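Local structure of lipase (Rhizopus chinensis, 6A0W) at residues A[105-110]-A[166-171]. The protein is a fungal lipase of the class 3 family, probably secreted, that probably hydrolyses the ester bonds of triacylglycerols through an alpha/beta-hydrolase serine mechanism. Residues are numbered along the deposited sequence; the frame is centred on the assembly and turned at random.
Sequences VTFRGT and VIVTGH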
ATOM      1  N   VAL A 105       8.923   7.504   1.193  1.00 22.94           N
ATOM      2  CA  VAL A 105       8.669   6.941   2.537  1.00 27.45           C
ATOM      3  C   VAL A 105       8.115   5.554   2.241  1.00 24.58           C
ATOM      4  O   VAL A 105       7.057   5.492   1.677  1.00 31.49           O
ATOM      5  CB  VAL A 105       7.688   7.792   3.357  1.00 26.54           C
ATOM      6  CG1 VAL A 105       7.493   7.200   4.729  1.00 29.46           C
ATOM      7  CG2 VAL A 105       8.155   9.229   3.463  1.00 35.06           C
ATOM      8  N   THR A 106       8.819   4.509   2.581  1.00 27.14           N
ATOM      9  CA  THR A 106       8.381   3.139   2.225  1.00 27.85           C
ATOM     10  C   THR A 106       8.217   2.269   3.472  1.00 29.77           C
ATOM     11  O   THR A 106       9.079   2.331   4.324  1.00 28.07           O
ATOM     12  CB  THR A 106       9.391   2.507   1.257  1.00 30.84           C
ATOM     13  OG1 THR A 106       9.605   3.369   0.148  1.00 26.60           O
ATOM     14  CG2 THR A 106       8.966   1.146   0.772  1.00 32.28           C
ATOM     15  N   PHE A 107       7.180   1.456   3.526  1.00 29.76           N
ATOM     16  CA  PHE A 107       6.954   0.567   4.687  1.00 27.88           C
ATOM     17  C   PHE A 107       6.636  -0.868   4.262  1.00 30.46           C
ATOM     18  O   PHE A 107       6.225  -1.131   3.147  1.00 26.28           O
ATOM     19  CB  PHE A 107       5.738   1.013   5.498  1.00 29.38           C
ATOM     20  CG  PHE A 107       5.773   2.421   6.022  1.00 32.96           C
ATOM     21  CD1 PHE A 107       5.292   3.472   5.265  1.00 27.84           C
ATOM     22  CD2 PHE A 107       6.270   2.693   7.278  1.00 29.58           C
ATOM     23  CE1 PHE A 107       5.308   4.765   5.753  1.00 27.45           C
ATOM     24  CE2 PHE A 107       6.290   3.986   7.762  1.00 30.12           C
ATOM     25  CZ  PHE A 107       5.803   5.015   7.000  1.00 30.19           C
ATOM     26  N   ARG A 108       7.107  -1.940   5.238  1.00 27.58           N
ATOM     27  CA  ARG A 108       6.380  -3.220   5.144  1.00 29.66           C
ATOM     28  C   ARG A 108       5.918  -3.620   6.541  1.00 31.41           C
ATOM     29  O   ARG A 108       6.556  -3.228   7.505  1.00 29.68           O
ATOM     30  CB  ARG A 108       7.259  -4.312   4.530  1.00 30.00           C
ATOM     31  CG  ARG A 108       8.466  -4.686   5.376  1.00 30.00           C
ATOM     32  CD  ARG A 108       9.365  -5.736   4.745  1.00 30.00           C
ATOM     33  NE  ARG A 108      10.496  -6.077   5.604  1.00 30.00           N
ATOM     34  CZ  ARG A 108      10.464  -7.019   6.536  1.00 30.00           C
ATOM     35  NH1 ARG A 108       9.357  -7.723   6.733  1.00 30.00           N
ATOM     36  NH2 ARG A 108      11.539  -7.263   7.273  1.00 30.00           N
ATOM     37  N   GLY A 109       5.212  -4.646   6.539  1.00 26.93           N
ATOM     38  CA  GLY A 109       4.896  -5.399   7.756  1.00 28.45           C
ATOM     39  C   GLY A 109       5.568  -6.754   7.665  1.00 27.93           C
ATOM     40  O   GLY A 109       6.560  -6.867   6.976  1.00 26.73           O
ATOM     41  N   THR A 110       5.018  -7.748   8.297  1.00 30.85           N
ATOM     42  CA  THR A 110       5.617  -9.096   8.285  1.00 32.37           C
ATOM     43  C   THR A 110       5.552  -9.725   6.893  1.00 38.01           C
ATOM     44  O   THR A 110       4.575  -9.526   6.210  1.00 34.14           O
ATOM     45  CB  THR A 110       4.874 -10.006   9.260  1.00 31.08           C
ATOM     46  OG1 THR A 110       5.409 -11.309   9.109  1.00 31.69           O
ATOM     47  CG2 THR A 110       3.383 -10.033   9.030  1.00 37.63           C
ATOM     48  N   VAL A 166       6.713  14.116  -2.158  1.00 29.90           N
ATOM     49  CA  VAL A 166       6.790  12.996  -1.263  1.00 29.64           C
ATOM     50  C   VAL A 166       5.837  11.893  -1.725  1.00 36.73           C
ATOM     51  O   VAL A 166       4.624  12.116  -1.903  1.00 29.78           O
ATOM     52  CB  VAL A 166       6.403  13.463   0.162  1.00 31.68           C
ATOM     53  CG1 VAL A 166       6.320  12.299   1.117  1.00 28.75           C
ATOM     54  CG2 VAL A 166       7.404  14.497   0.663  1.00 33.84           C
ATOM     55  N   ILE A 167       6.407  10.702  -1.937  1.00 35.92           N
ATOM     56  CA  ILE A 167       5.667   9.518  -2.329  1.00 28.19           C
ATOM     57  C   ILE A 167       5.711   8.540  -1.166  1.00 28.25           C
ATOM     58  O   ILE A 167       6.784   8.177  -0.695  1.00 30.69           O
ATOM     59  CB  ILE A 167       6.369   8.814  -3.528  1.00 30.47           C
ATOM     60  CG1 ILE A 167       6.353   9.674  -4.804  1.00 33.56           C
ATOM     61  CG2 ILE A 167       5.743   7.459  -3.795  1.00 31.48           C
ATOM     62  CD1 ILE A 167       5.014   9.831  -5.504  1.00 32.51           C
ATOM     63  N   VAL A 168       4.555   8.118  -0.671  1.00 26.06           N
ATOM     64  CA  VAL A 168       4.530   7.139   0.395  1.00 27.45           C
ATOM     65  C   VAL A 168       4.027   5.811  -0.203  1.00 31.73           C
ATOM     66  O   VAL A 168       2.954   5.791  -0.796  1.00 28.99           O
ATOM     67  CB  VAL A 168       3.578   7.543   1.541  1.00 29.95           C
ATOM     68  CG1 VAL A 168       3.784   6.618   2.718  1.00 34.70           C
ATOM     69  CG2 VAL A 168       3.747   9.004   1.959  1.00 31.60           C
ATOM     70  N   THR A 169       4.807   4.736  -0.084  1.00 29.39           N
ATOM     71  CA  THR A 169       4.457   3.481  -0.760  1.00 32.38           C
ATOM     72  C   THR A 169       4.640   2.254   0.133  1.00 30.35           C
ATOM     73  O   THR A 169       5.428   2.270   1.072  1.00 27.51           O
ATOM     74  CB  THR A 169       5.212   3.329  -2.122  1.00 33.23           C
ATOM     75  OG1 THR A 169       4.699   2.191  -2.821  1.00 35.59           O
ATOM     76  CG2 THR A 169       6.701   3.127  -1.917  1.00 33.39           C
ATOM     77  N   GLY A 170       3.762   1.270  -0.035  1.00 27.38           N
ATOM     78  CA  GLY A 170       3.915  -0.007   0.628  1.00 27.63           C
ATOM     79  C   GLY A 170       3.089  -1.103  -0.006  1.00 25.05           C
ATOM     80  O   GLY A 170       2.047  -0.819  -0.616  1.00 26.31           O
ATOM     81  N   HIS A 171       3.548  -2.337   0.209  1.00 27.11           N
ATOM     82  CA  HIS A 171       2.837  -3.576  -0.137  1.00 26.82           C
ATOM     83  C   HIS A 171       2.169  -4.096   1.111  1.00 27.38           C
ATOM     84  O   HIS A 171       2.704  -3.939   2.217  1.00 29.35           O
ATOM     85  CB  HIS A 171       3.848  -4.589  -0.711  1.00 28.14           C
ATOM     86  CG  HIS A 171       3.301  -5.965  -0.917  1.00 29.97           C
ATOM     87  ND1 HIS A 171       3.758  -7.051  -0.205  1.00 26.86           N
ATOM     88  CD2 HIS A 171       2.418  -6.454  -1.823  1.00 27.04           C
ATOM     89  CE1 HIS A 171       3.145  -8.141  -0.638  1.00 32.61           C
ATOM     90  NE2 HIS A 171       2.267  -7.792  -1.563  1.00 25.13           N
TER
HETATM   91  O   HOH W   1       6.385  -2.749   0.983  1.00 27.86           O
HETATM   92  O   HOH W   2       4.050  -5.843   4.399  1.00 27.29           O
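Val105 faces Val168 in a parallel beta bridge of the central alpha/beta-hydrolase sheet. The backbone of Val105 is used at both ends: its N donates to Ile167 O (2.9 Å, nearly straight at 171°). Its O accepts from Thr169 N at 3.0 Å. Phe107 N then reaches Thr169 O at 3.1 Å, a more bent bond. On the valine face, Val168 CG1 is anti to its backbone N (chi1 -170°), beside the carbonyl carbon, which carries this methyl to the edge of the Phe107 ring, in plane and 3.9 Å from CE1. The same methyl lies 3.6 Å from Val105 O and 4.1 Å from Val105 CB. Helix 173-188 covers this face through Ala178, Ala181 and Leu185, and Tyr150 stacks edge-to-face with Phe107. On the other face Thr106 and Thr169 lie alongside, pointing the same way, with Thr106 OG1 3.6 Å from Thr169 CG2. Thr169 OG1 lies within hydrogen-bonding reach of two carbonyls, Tyr200 O and Tyr47 O, which must share its one proton, whereas Thr106 OG1 is buried without a polar partner. His171 ND1 bonds to Tyr55 OH and NE2 to His284 O, the backbone carbonyl of the probable triad histidine. Past Gly170 the strands part, and two waters supply the missing hydrogen-bond partners, one for Phe107 O (2.7 Å) and His171 N, the other for Gly109 N and His171 O, beside the probable nucleophile elbow carrying Ser172.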